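Long-range contacts in lovastatin nonaketide synthase, polyketide synthase component (Aspergillus terreus, PDB 7CPX), which builds the dihydromonacolin L nonaketide of lovastatin biosynthesis from malonyl-CoA by repeated condensation and reduction with one methylation, working as a homodimer with partner lovC: residues M286-K297 with Q330-F339; L1423-A1431 with G1451-T1459. The protein carries 2 engineered substitutions. One frame throughout, in Å; residues are numbered along the deposited sequence.

Interaction 1 (M286-K297 with Q330-F339)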
ATOM      1  N   MET A 286      34.678   9.042 -16.973  1.00 86.10           N
ATOM      2  CA  MET A 286      35.824   8.600 -17.758  1.00 86.10           C
ATOM      3  C   MET A 286      37.121   9.077 -17.118  1.00 86.10           C
ATOM      4  O   MET A 286      37.291  10.286 -16.917  1.00 86.10           O
ATOM      5  CB  MET A 286      35.719   9.130 -19.184  1.00 86.10           C
ATOM      6  CG  MET A 286      36.838   8.661 -20.105  1.00 86.10           C
ATOM      7  SD  MET A 286      36.792   6.891 -20.438  1.00 86.10           S
ATOM      8  CE  MET A 286      35.273   6.769 -21.378  1.00 86.10           C
ATOM      9  N   PRO A 287      38.053   8.186 -16.784  1.00 83.87           N
ATOM     10  CA  PRO A 287      39.366   8.639 -16.322  1.00 83.87           C
ATOM     11  C   PRO A 287      40.218   9.142 -17.477  1.00 83.87           C
ATOM     12  O   PRO A 287      39.977   8.836 -18.646  1.00 83.87           O
ATOM     13  CB  PRO A 287      39.972   7.386 -15.685  1.00 83.87           C
ATOM     14  CG  PRO A 287      39.327   6.265 -16.402  1.00 83.87           C
ATOM     15  CD  PRO A 287      37.932   6.720 -16.730  1.00 83.87           C
ATOM     16  N   ASN A 288      41.231   9.926 -17.126  1.00 82.13           N
ATOM     17  CA  ASN A 288      42.138  10.525 -18.096  1.00 82.13           C
ATOM     18  C   ASN A 288      43.523   9.919 -17.912  1.00 82.13           C
ATOM     19  O   ASN A 288      44.096   9.993 -16.821  1.00 82.13           O
ATOM     20  CB  ASN A 288      42.188  12.042 -17.930  1.00 82.13           C
ATOM     21  CG  ASN A 288      42.957  12.726 -19.042  1.00 82.13           C
ATOM     22  OD1 ASN A 288      43.898  12.164 -19.602  1.00 82.13           O
ATOM     23  ND2 ASN A 288      42.558  13.947 -19.369  1.00 82.13           N
ATOM     24  N   HIS A 289      44.054   9.324 -18.981  1.00 83.45           N
ATOM     25  CA  HIS A 289      45.399   8.763 -18.914  1.00 83.45           C
ATOM     26  C   HIS A 289      46.441   9.859 -18.735  1.00 83.45           C
ATOM     27  O   HIS A 289      47.414   9.683 -17.995  1.00 83.45           O
ATOM     28  CB  HIS A 289      45.694   7.947 -20.170  1.00 83.45           C
ATOM     29  CG  HIS A 289      45.775   8.768 -21.419  1.00 83.45           C
ATOM     30  ND1 HIS A 289      44.671   9.066 -22.189  1.00 83.45           N
ATOM     31  CD2 HIS A 289      46.829   9.360 -22.031  1.00 83.45           C
ATOM     32  CE1 HIS A 289      45.041   9.802 -23.222  1.00 83.45           C
ATOM     33  NE2 HIS A 289      46.346   9.995 -23.149  1.00 83.45           N
ATOM     34  N   SER A 290      46.259  10.993 -19.415  1.00 81.07           N
ATOM     35  CA  SER A 290      47.218  12.086 -19.294  1.00 81.07           C
ATOM     36  C   SER A 290      47.262  12.619 -17.869  1.00 81.07           C
ATOM     37  O   SER A 290      48.342  12.893 -17.332  1.00 81.07           O
ATOM     38  CB  SER A 290      46.859  13.204 -20.271  1.00 81.07           C
ATOM     39  OG  SER A 290      47.767  14.287 -20.162  1.00 81.07           O
ATOM     40  N   ALA A 291      46.096  12.774 -17.240  1.00 80.52           N
ATOM     41  CA  ALA A 291      46.058  13.281 -15.873  1.00 80.52           C
ATOM     42  C   ALA A 291      46.768  12.332 -14.918  1.00 80.52           C
ATOM     43  O   ALA A 291      47.522  12.771 -14.044  1.00 80.52           O
ATOM     44  CB  ALA A 291      44.609  13.497 -15.437  1.00 80.52           C
ATOM     45  N   GLN A 292      46.544  11.027 -15.071  1.00 81.50           N
ATOM     46  CA  GLN A 292      47.181  10.059 -14.184  1.00 81.50           C
ATOM     47  C   GLN A 292      48.683   9.987 -14.433  1.00 81.50           C
ATOM     48  O   GLN A 292      49.468   9.829 -13.490  1.00 81.50           O
ATOM     49  CB  GLN A 292      46.530   8.690 -14.365  1.00 81.50           C
ATOM     50  CG  GLN A 292      45.060   8.675 -13.993  1.00 81.50           C
ATOM     51  CD  GLN A 292      44.339   7.449 -14.503  1.00 81.50           C
ATOM     52  OE1 GLN A 292      44.956   6.532 -15.043  1.00 81.50           O
ATOM     53  NE2 GLN A 292      43.023   7.427 -14.337  1.00 81.50           N
ATOM     54  N   GLU A 293      49.103  10.097 -15.695  1.00 84.43           N
ATOM     55  CA  GLU A 293      50.529  10.150 -15.994  1.00 84.43           C
ATOM     56  C   GLU A 293      51.172  11.364 -15.341  1.00 84.43           C
ATOM     57  O   GLU A 293      52.257  11.264 -14.753  1.00 84.43           O
ATOM     58  CB  GLU A 293      50.739  10.185 -17.508  1.00 84.43           C
ATOM     59  CG  GLU A 293      52.195  10.276 -17.944  1.00 84.43           C
ATOM     60  CD  GLU A 293      52.338  10.625 -19.412  1.00 84.43           C
ATOM     61  OE1 GLU A 293      51.303  10.742 -20.100  1.00 84.43           O
ATOM     62  OE2 GLU A 293      53.486  10.783 -19.879  1.00 84.43           O
ATOM     63  N   ALA A 294      50.517  12.521 -15.439  1.00 81.31           N
ATOM     64  CA  ALA A 294      51.035  13.720 -14.793  1.00 81.31           C
ATOM     65  C   ALA A 294      51.080  13.542 -13.284  1.00 81.31           C
ATOM     66  O   ALA A 294      52.022  13.992 -12.626  1.00 81.31           O
ATOM     67  CB  ALA A 294      50.179  14.930 -15.166  1.00 81.31           C
ATOM     68  N   LEU A 295      50.067  12.885 -12.718  1.00 78.73           N
ATOM     69  CA  LEU A 295      50.057  12.618 -11.285  1.00 78.73           C
ATOM     70  C   LEU A 295      51.259  11.780 -10.881  1.00 78.73           C
ATOM     71  O   LEU A 295      51.950  12.090  -9.906  1.00 78.73           O
ATOM     72  CB  LEU A 295      48.763  11.904 -10.899  1.00 78.73           C
ATOM     73  CG  LEU A 295      48.736  11.222  -9.531  1.00 78.73           C
ATOM     74  CD1 LEU A 295      49.031  12.216  -8.430  1.00 78.73           C
ATOM     75  CD2 LEU A 295      47.393  10.557  -9.297  1.00 78.73           C
ATOM     76  N   ILE A 296      51.518  10.704 -11.621  1.00 81.42           N
ATOM     77  CA  ILE A 296      52.633   9.824 -11.286  1.00 81.42           C
ATOM     78  C   ILE A 296      53.950  10.580 -11.400  1.00 81.42           C
ATOM     79  O   ILE A 296      54.812  10.505 -10.513  1.00 81.42           O
ATOM     80  CB  ILE A 296      52.619   8.575 -12.183  1.00 81.42           C
ATOM     81  CG1 ILE A 296      51.352   7.759 -11.922  1.00 81.42           C
ATOM     82  CG2 ILE A 296      53.850   7.730 -11.923  1.00 81.42           C
ATOM     83  CD1 ILE A 296      51.085   6.699 -12.957  1.00 81.42           C
ATOM     84  N   LYS A 297      54.124  11.323 -12.494  1.00 83.51           N
ATOM     85  CA  LYS A 297      55.369  12.056 -12.689  1.00 83.51           C
ATOM     86  C   LYS A 297      55.577  13.090 -11.591  1.00 83.51           C
ATOM     87  O   LYS A 297      56.681  13.216 -11.049  1.00 83.51           O
ATOM     88  CB  LYS A 297      55.373  12.723 -14.063  1.00 83.51           C
ATOM     89  CG  LYS A 297      55.449  11.743 -15.221  1.00 83.51           C
ATOM     90  CD  LYS A 297      55.469  12.461 -16.558  1.00 83.51           C
ATOM     91  CE  LYS A 297      55.693  11.493 -17.707  1.00 83.51           C
ATOM     92  NZ  LYS A 297      55.748  12.187 -19.022  1.00 83.51           N
ATOM     93  N   GLN A 330      42.972   3.464 -19.953  1.00 86.00           N
ATOM     94  CA  GLN A 330      43.508   4.771 -19.594  1.00 86.00           C
ATOM     95  C   GLN A 330      44.591   4.639 -18.534  1.00 86.00           C
ATOM     96  O   GLN A 330      45.647   5.274 -18.627  1.00 86.00           O
ATOM     97  CB  GLN A 330      42.384   5.680 -19.097  1.00 86.00           C
ATOM     98  CG  GLN A 330      41.296   5.950 -20.124  1.00 86.00           C
ATOM     99  CD  GLN A 330      41.722   6.944 -21.186  1.00 86.00           C
ATOM    100  OE1 GLN A 330      42.785   7.557 -21.089  1.00 86.00           O
ATOM    101  NE2 GLN A 330      40.890   7.111 -22.206  1.00 86.00           N
ATOM    102  N   GLU A 331      44.347   3.809 -17.518  1.00 85.98           N
ATOM    103  CA  GLU A 331      45.338   3.615 -16.466  1.00 85.98           C
ATOM    104  C   GLU A 331      46.601   2.965 -17.011  1.00 85.98           C
ATOM    105  O   GLU A 331      47.715   3.350 -16.638  1.00 85.98           O
ATOM    106  CB  GLU A 331      44.749   2.765 -15.346  1.00 85.98           C
ATOM    107  CG  GLU A 331      45.705   2.536 -14.196  1.00 85.98           C
ATOM    108  CD  GLU A 331      45.047   1.841 -13.030  1.00 85.98           C
ATOM    109  OE1 GLU A 331      44.044   1.131 -13.248  1.00 85.98           O
ATOM    110  OE2 GLU A 331      45.532   2.011 -11.894  1.00 85.98           O
ATOM    111  N   ALA A 332      46.448   1.965 -17.878  1.00 85.86           N
ATOM    112  CA  ALA A 332      47.617   1.314 -18.457  1.00 85.86           C
ATOM    113  C   ALA A 332      48.430   2.298 -19.284  1.00 85.86           C
ATOM    114  O   ALA A 332      49.664   2.313 -19.213  1.00 85.86           O
ATOM    115  CB  ALA A 332      47.188   0.122 -19.309  1.00 85.86           C
ATOM    116  N   GLU A 333      47.752   3.133 -20.074  1.00 87.11           N
ATOM    117  CA  GLU A 333      48.454   4.142 -20.855  1.00 87.11           C
ATOM    118  C   GLU A 333      49.179   5.126 -19.951  1.00 87.11           C
ATOM    119  O   GLU A 333      50.322   5.506 -20.224  1.00 87.11           O
ATOM    120  CB  GLU A 333      47.470   4.877 -21.764  1.00 87.11           C
ATOM    121  CG  GLU A 333      48.101   5.972 -22.606  1.00 87.11           C
ATOM    122  CD  GLU A 333      47.133   6.554 -23.615  1.00 87.11           C
ATOM    123  OE1 GLU A 333      45.967   6.109 -23.647  1.00 87.11           O
ATOM    124  OE2 GLU A 333      47.537   7.460 -24.375  1.00 87.11           O
ATOM    125  N   ALA A 334      48.527   5.554 -18.868  1.00 85.98           N
ATOM    126  CA  ALA A 334      49.164   6.486 -17.946  1.00 85.98           C
ATOM    127  C   ALA A 334      50.411   5.869 -17.331  1.00 85.98           C
ATOM    128  O   ALA A 334      51.466   6.510 -17.259  1.00 85.98           O
ATOM    129  CB  ALA A 334      48.177   6.899 -16.856  1.00 85.98           C
ATOM    130  N   ILE A 335      50.311   4.615 -16.894  1.00 84.23           N
ATOM    131  CA  ILE A 335      51.455   3.947 -16.280  1.00 84.23           C
ATOM    132  C   ILE A 335      52.592   3.825 -17.283  1.00 84.23           C
ATOM    133  O   ILE A 335      53.754   4.124 -16.977  1.00 84.23           O
ATOM    134  CB  ILE A 335      51.035   2.571 -15.730  1.00 84.23           C
ATOM    135  CG1 ILE A 335      50.043   2.750 -14.582  1.00 84.23           C
ATOM    136  CG2 ILE A 335      52.248   1.792 -15.249  1.00 84.23           C
ATOM    137  CD1 ILE A 335      49.428   1.463 -14.097  1.00 84.23           C
ATOM    138  N   ALA A 336      52.275   3.386 -18.503  1.00 86.00           N
ATOM    139  CA  ALA A 336      53.311   3.194 -19.509  1.00 86.00           C
ATOM    140  C   ALA A 336      53.987   4.511 -19.861  1.00 86.00           C
ATOM    141  O   ALA A 336      55.217   4.575 -19.971  1.00 86.00           O
ATOM    142  CB  ALA A 336      52.714   2.548 -20.758  1.00 86.00           C
ATOM    143  N   THR A 337      53.206   5.575 -20.035  1.00 86.53           N
ATOM    144  CA  THR A 337      53.766   6.862 -20.416  1.00 86.53           C
ATOM    145  C   THR A 337      54.481   7.553 -19.265  1.00 86.53           C
ATOM    146  O   THR A 337      55.322   8.425 -19.511  1.00 86.53           O
ATOM    147  CB  THR A 337      52.665   7.778 -20.954  1.00 86.53           C
ATOM    148  OG1 THR A 337      51.627   7.908 -19.975  1.00 86.53           O
ATOM    149  CG2 THR A 337      52.081   7.208 -22.235  1.00 86.53           C
ATOM    150  N   ALA A 338      54.171   7.188 -18.021  1.00 85.21           N
ATOM    151  CA  ALA A 338      54.871   7.775 -16.887  1.00 85.21           C
ATOM    152  C   ALA A 338      56.192   7.063 -16.633  1.00 85.21           C
ATOM    153  O   ALA A 338      57.227   7.710 -16.438  1.00 85.21           O
ATOM    154  CB  ALA A 338      53.986   7.720 -15.640  1.00 85.21           C
ATOM    155  N   PHE A 339      56.176   5.731 -16.639  1.00 85.96           N
ATOM    156  CA  PHE A 339      57.384   4.952 -16.409  1.00 85.96           C
ATOM    157  C   PHE A 339      58.121   4.601 -17.692  1.00 85.96           C
ATOM    158  O   PHE A 339      59.252   4.110 -17.622  1.00 85.96           O
ATOM    159  CB  PHE A 339      57.042   3.664 -15.658  1.00 85.96           C
ATOM    160  CG  PHE A 339      56.374   3.899 -14.340  1.00 85.96           C
ATOM    161  CD1 PHE A 339      57.097   4.339 -13.250  1.00 85.96           C
ATOM    162  CD2 PHE A 339      55.020   3.680 -14.192  1.00 85.96           C
ATOM    163  CE1 PHE A 339      56.484   4.559 -12.038  1.00 85.96           C
ATOM    164  CE2 PHE A 339      54.398   3.895 -12.984  1.00 85.96           C
ATOM    165  CZ  PHE A 339      55.130   4.336 -11.903  1.00 85.96           C
TER
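Q330 OE1 is gripped twice by H289: ring ND1 donates to it at 2.7 Å, and the backbone N adds a weak bond at 3.0 Å. The ring bond lies in the amide's carbonyl plane and nearly in the imidazole plane, so ring and amide come out almost coplanar. A bend at chi2 (-76°) turns the Q330 amide back toward the start of helix 289-302, where N288 is the N-cap and accepts weakly from the N atoms of S290 and A291. E333 lays its carboxylate over one face of the H289 ring, the two planes 13° apart. The ring is thus held at its edge and along a face, and the carboxylate would probably favour a protonated imidazole.

Farther along, A334 CB packs 3.5 Å from Q292 CB, a small residue where the helices run close, their axes 7.7 Å apart. I296 is a knob in the hole formed by A334, I335, A338 and F339, with CG2 3.6 Å from F339 CZ. Within helix 289-302, E293 OE2 takes a salt bridge from K297 NZ.

On the inner side E331 bonds G321 N and touches H320, predicted to be a ketosynthase active-site histidine. Two helices at a -40° crossing, packed beside strands 428-435 and 439-446, belong to the C-terminal half of the thiolase-fold ketosynthase.

Interaction 2 (L1423-A1431 with G1451-T1459); sequences LHYARELVA and GATKYVLAT
R1427 starts with CG trans to its backbone N and then bends at chi3 (-50°), which brings its guanidinium alongside the side chain of Y1455. There NE gives a weak hydrogen bond of 2.9 Å to Y1455 O, and NH2 lies oblique to the phenol ring, near CD2. NH1 reaches the other way, within its own helix, to H1424 ND1 at 3.2 Å; that partner lies in the guanidinium plane, so the arginine head is tied at two points.

The Y1455 ring meets two consecutive residues, L1423 over a face and H1424 at an edge. L1423 CD2 makes a CH-pi contact, 3.5 Å from the ring centroid. H1424 instead offers its own imidazole face, and the edge of Y1455 points into it with CE2 above the centre, an edge-to-face pair with planes at 66°. Y1292 stacks on H1424 as well.

Past the tyrosine the contact turns apolar. V1456 packs its CB 4.0 Å from V1430 CG2 and sets CG1 against A1426; at the opposite end, where both segments begin, L1423 CD1 rests on A1452 CB. Where the segments finish, T1459 OG1 bonds back to V1456 O, leaving CG2 against A1431 CB at 3.4 Å.

Helix 1451-1457 follows strand 1440-1445 and a turn with a GxGxxG-like pattern ending at G1451; helix 1420-1436, crossing it at -50°, precedes that strand. This strand-turn-helix is consistent with the Rossmann-like fold of S-adenosylmethionine-dependent methyltransferases.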
ATOM      1  N   LEU A1423     -38.554  32.000 -51.308  1.00157.01           N
ATOM      2  CA  LEU A1423     -37.382  31.281 -50.821  1.00157.01           C
ATOM      3  C   LEU A1423     -37.626  29.776 -50.786  1.00157.01           C
ATOM      4  O   LEU A1423     -36.703  28.991 -51.037  1.00157.01           O
ATOM      5  CB  LEU A1423     -36.995  31.800 -49.436  1.00157.01           C
ATOM      6  CG  LEU A1423     -35.503  31.817 -49.100  1.00157.01           C
ATOM      7  CD1 LEU A1423     -34.732  32.670 -50.093  1.00157.01           C
ATOM      8  CD2 LEU A1423     -35.287  32.332 -47.687  1.00157.01           C
ATOM      9  N   HIS A1424     -38.853  29.353 -50.480  1.00156.58           N
ATOM     10  CA  HIS A1424     -39.186  27.934 -50.573  1.00156.58           C
ATOM     11  C   HIS A1424     -39.038  27.435 -52.005  1.00156.58           C
ATOM     12  O   HIS A1424     -38.491  26.350 -52.247  1.00156.58           O
ATOM     13  CB  HIS A1424     -40.610  27.691 -50.072  1.00156.58           C
ATOM     14  CG  HIS A1424     -40.780  27.894 -48.600  1.00156.58           C
ATOM     15  ND1 HIS A1424     -40.354  26.972 -47.669  1.00156.58           N
ATOM     16  CD2 HIS A1424     -41.339  28.908 -47.897  1.00156.58           C
ATOM     17  CE1 HIS A1424     -40.639  27.411 -46.456  1.00156.58           C
ATOM     18  NE2 HIS A1424     -41.237  28.584 -46.567  1.00156.58           N
ATOM     19  N   TYR A1425     -39.530  28.213 -52.971  1.00157.37           N
ATOM     20  CA  TYR A1425     -39.354  27.853 -54.373  1.00157.37           C
ATOM     21  C   TYR A1425     -37.882  27.834 -54.754  1.00157.37           C
ATOM     22  O   TYR A1425     -37.463  27.007 -55.569  1.00157.37           O
ATOM     23  CB  TYR A1425     -40.117  28.828 -55.270  1.00157.37           C
ATOM     24  CG  TYR A1425     -41.621  28.662 -55.247  1.00157.37           C
ATOM     25  CD1 TYR A1425     -42.201  27.406 -55.154  1.00157.37           C
ATOM     26  CD2 TYR A1425     -42.459  29.765 -55.322  1.00157.37           C
ATOM     27  CE1 TYR A1425     -43.568  27.253 -55.137  1.00157.37           C
ATOM     28  CE2 TYR A1425     -43.831  29.620 -55.303  1.00157.37           C
ATOM     29  CZ  TYR A1425     -44.380  28.360 -55.210  1.00157.37           C
ATOM     30  OH  TYR A1425     -45.747  28.202 -55.190  1.00157.37           O
ATOM     31  N   ALA A1426     -37.089  28.744 -54.189  1.00154.29           N
ATOM     32  CA  ALA A1426     -35.653  28.721 -54.434  1.00154.29           C
ATOM     33  C   ALA A1426     -35.034  27.433 -53.914  1.00154.29           C
ATOM     34  O   ALA A1426     -34.183  26.833 -54.579  1.00154.29           O
ATOM     35  CB  ALA A1426     -34.987  29.933 -53.783  1.00154.29           C
ATOM     36  N   ARG A1427     -35.445  26.996 -52.723  1.00149.24           N
ATOM     37  CA  ARG A1427     -34.949  25.723 -52.210  1.00149.24           C
ATOM     38  C   ARG A1427     -35.348  24.579 -53.131  1.00149.24           C
ATOM     39  O   ARG A1427     -34.543  23.687 -53.404  1.00149.24           O
ATOM     40  CB  ARG A1427     -35.467  25.454 -50.798  1.00149.24           C
ATOM     41  CG  ARG A1427     -34.869  24.183 -50.192  1.00149.24           C
ATOM     42  CD  ARG A1427     -35.676  23.628 -49.030  1.00149.24           C
ATOM     43  NE  ARG A1427     -36.000  24.632 -48.024  1.00149.24           N
ATOM     44  CZ  ARG A1427     -37.196  25.184 -47.862  1.00149.24           C
ATOM     45  NH1 ARG A1427     -38.218  24.869 -48.643  1.00149.24           N
ATOM     46  NH2 ARG A1427     -37.373  26.069 -46.887  1.00149.24           N
ATOM     47  N   GLU A1428     -36.594  24.582 -53.605  1.00148.45           N
ATOM     48  CA  GLU A1428     -37.041  23.520 -54.502  1.00148.45           C
ATOM     49  C   GLU A1428     -36.208  23.500 -55.779  1.00148.45           C
ATOM     50  O   GLU A1428     -35.772  22.438 -56.240  1.00148.45           O
ATOM     51  CB  GLU A1428     -38.522  23.705 -54.832  1.00148.45           C
ATOM     52  CG  GLU A1428     -39.453  23.551 -53.643  1.00148.45           C
ATOM     53  CD  GLU A1428     -39.552  22.118 -53.159  1.00148.45           C
ATOM     54  OE1 GLU A1428     -38.915  21.236 -53.771  1.00148.45           O
ATOM     55  OE2 GLU A1428     -40.269  21.874 -52.165  1.00148.45           O
ATOM     56  N   LEU A1429     -35.975  24.676 -56.360  1.00147.97           N
ATOM     57  CA  LEU A1429     -35.207  24.768 -57.596  1.00147.97           C
ATOM     58  C   LEU A1429     -33.772  24.305 -57.384  1.00147.97           C
ATOM     59  O   LEU A1429     -33.220  23.556 -58.198  1.00147.97           O
ATOM     60  CB  LEU A1429     -35.239  26.205 -58.113  1.00147.97           C
ATOM     61  CG  LEU A1429     -34.409  26.522 -59.356  1.00147.97           C
ATOM     62  CD1 LEU A1429     -34.936  25.760 -60.557  1.00147.97           C
ATOM     63  CD2 LEU A1429     -34.417  28.019 -59.617  1.00147.97           C
ATOM     64  N   VAL A1430     -33.151  24.748 -56.290  1.00144.17           N
ATOM     65  CA  VAL A1430     -31.775  24.351 -56.009  1.00144.17           C
ATOM     66  C   VAL A1430     -31.702  22.852 -55.765  1.00144.17           C
ATOM     67  O   VAL A1430     -30.752  22.187 -56.190  1.00144.17           O
ATOM     68  CB  VAL A1430     -31.220  25.147 -54.814  1.00144.17           C
ATOM     69  CG1 VAL A1430     -29.876  24.585 -54.388  1.00144.17           C
ATOM     70  CG2 VAL A1430     -31.089  26.611 -55.177  1.00144.17           C
ATOM     71  N   ALA A1431     -32.696  22.298 -55.071  1.00139.20           N
ATOM     72  CA  ALA A1431     -32.723  20.862 -54.833  1.00139.20           C
ATOM     73  C   ALA A1431     -32.799  20.101 -56.145  1.00139.20           C
ATOM     74  O   ALA A1431     -32.044  19.149 -56.369  1.00139.20           O
ATOM     75  CB  ALA A1431     -33.907  20.505 -53.937  1.00139.20           C
ATOM     76  N   GLY A1451     -29.874  33.653 -44.777  1.00154.21           N
ATOM     77  CA  GLY A1451     -31.240  33.157 -44.771  1.00154.21           C
ATOM     78  C   GLY A1451     -31.569  32.371 -46.026  1.00154.21           C
ATOM     79  O   GLY A1451     -32.118  31.269 -45.962  1.00154.21           O
ATOM     80  N   ALA A1452     -31.225  32.928 -47.189  1.00152.99           N
ATOM     81  CA  ALA A1452     -31.377  32.181 -48.433  1.00152.99           C
ATOM     82  C   ALA A1452     -30.454  30.971 -48.452  1.00152.99           C
ATOM     83  O   ALA A1452     -30.830  29.902 -48.949  1.00152.99           O
ATOM     84  CB  ALA A1452     -31.098  33.088 -49.629  1.00152.99           C
ATOM     85  N   THR A1453     -29.236  31.128 -47.929  1.00149.78           N
ATOM     86  CA  THR A1453     -28.340  29.985 -47.800  1.00149.78           C
ATOM     87  C   THR A1453     -28.962  28.910 -46.920  1.00149.78           C
ATOM     88  O   THR A1453     -28.933  27.723 -47.263  1.00149.78           O
ATOM     89  CB  THR A1453     -26.997  30.428 -47.220  1.00149.78           C
ATOM     90  OG1 THR A1453     -26.487  31.537 -47.969  1.00149.78           O
ATOM     91  CG2 THR A1453     -25.994  29.287 -47.271  1.00149.78           C
ATOM     92  N   LYS A1454     -29.537  29.308 -45.784  1.00149.12           N
ATOM     93  CA  LYS A1454     -30.213  28.342 -44.924  1.00149.12           C
ATOM     94  C   LYS A1454     -31.323  27.629 -45.681  1.00149.12           C
ATOM     95  O   LYS A1454     -31.425  26.398 -45.646  1.00149.12           O
ATOM     96  CB  LYS A1454     -30.783  29.043 -43.692  1.00149.12           C
ATOM     97  CG  LYS A1454     -29.772  29.329 -42.600  1.00149.12           C
ATOM     98  CD  LYS A1454     -30.466  29.870 -41.362  1.00149.12           C
ATOM     99  CE  LYS A1454     -29.498  30.059 -40.209  1.00149.12           C
ATOM    100  NZ  LYS A1454     -30.182  30.572 -38.991  1.00149.12           N
ATOM    101  N   TYR A1455     -32.164  28.390 -46.380  1.00152.65           N
ATOM    102  CA  TYR A1455     -33.310  27.792 -47.055  1.00152.65           C
ATOM    103  C   TYR A1455     -32.865  26.798 -48.120  1.00152.65           C
ATOM    104  O   TYR A1455     -33.290  25.637 -48.116  1.00152.65           O
ATOM    105  CB  TYR A1455     -34.178  28.885 -47.675  1.00152.65           C
ATOM    106  CG  TYR A1455     -35.442  29.177 -46.903  1.00152.65           C
ATOM    107  CD1 TYR A1455     -35.391  29.692 -45.616  1.00152.65           C
ATOM    108  CD2 TYR A1455     -36.689  28.950 -47.468  1.00152.65           C
ATOM    109  CE1 TYR A1455     -36.546  29.963 -44.909  1.00152.65           C
ATOM    110  CE2 TYR A1455     -37.849  29.217 -46.771  1.00152.65           C
ATOM    111  CZ  TYR A1455     -37.772  29.725 -45.492  1.00152.65           C
ATOM    112  OH  TYR A1455     -38.926  29.995 -44.792  1.00152.65           O
ATOM    113  N   VAL A1456     -31.993  27.230 -49.033  1.00148.16           N
ATOM    114  CA  VAL A1456     -31.639  26.381 -50.167  1.00148.16           C
ATOM    115  C   VAL A1456     -30.759  25.219 -49.720  1.00148.16           C
ATOM    116  O   VAL A1456     -30.982  24.068 -50.116  1.00148.16           O
ATOM    117  CB  VAL A1456     -30.962  27.214 -51.271  1.00148.16           C
ATOM    118  CG1 VAL A1456     -31.869  28.357 -51.701  1.00148.16           C
ATOM    119  CG2 VAL A1456     -29.609  27.735 -50.807  1.00148.16           C
ATOM    120  N   LEU A1457     -29.753  25.493 -48.892  1.00142.28           N
ATOM    121  CA  LEU A1457     -28.818  24.466 -48.459  1.00142.28           C
ATOM    122  C   LEU A1457     -29.411  23.529 -47.417  1.00142.28           C
ATOM    123  O   LEU A1457     -28.802  22.496 -47.118  1.00142.28           O
ATOM    124  CB  LEU A1457     -27.551  25.123 -47.903  1.00142.28           C
ATOM    125  CG  LEU A1457     -26.350  24.216 -47.630  1.00142.28           C
ATOM    126  CD1 LEU A1457     -25.935  23.471 -48.886  1.00142.28           C
ATOM    127  CD2 LEU A1457     -25.191  25.037 -47.094  1.00142.28           C
ATOM    128  N   ALA A1458     -30.579  23.859 -46.864  1.00141.60           N
ATOM    129  CA  ALA A1458     -31.247  22.965 -45.927  1.00141.60           C
ATOM    130  C   ALA A1458     -31.837  21.741 -46.611  1.00141.60           C
ATOM    131  O   ALA A1458     -32.306  20.834 -45.916  1.00141.60           O
ATOM    132  CB  ALA A1458     -32.353  23.709 -45.179  1.00141.60           C
ATOM    133  N   THR A1459     -31.833  21.698 -47.938  1.00136.79           N
ATOM    134  CA  THR A1459     -32.349  20.535 -48.639  1.00136.79           C
ATOM    135  C   THR A1459     -31.590  19.294 -48.176  1.00136.79           C
ATOM    136  O   THR A1459     -30.352  19.304 -48.156  1.00136.79           O
ATOM    137  CB  THR A1459     -32.206  20.708 -50.150  1.00136.79           C
ATOM    138  OG1 THR A1459     -32.841  21.926 -50.558  1.00136.79           O
ATOM    139  CG2 THR A1459     -32.845  19.539 -50.887  1.00136.79           C
TER

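Overall arrangement
Interaction 1 comes first along the chain, in the ketosynthase; interaction 2 follows more than a thousand residues later, at the methyltransferase. Their centres lie 91 Å apart and their nearest atoms about 68 Å, on opposite sides of the chain's centre, and they share no sheet. Each joins two helices that pack beside a mixed sheet: helices 289-302 and 327-339 beside strands 428-435 and 439-446, helices 1420-1436 and 1451-1457 beside strands 1464-1469 and 1542-1547. Neither pair is touched by the other subunit. They sit in separate catalytic domains, one extending and one methylating the polyketide, between which the carrier must move it.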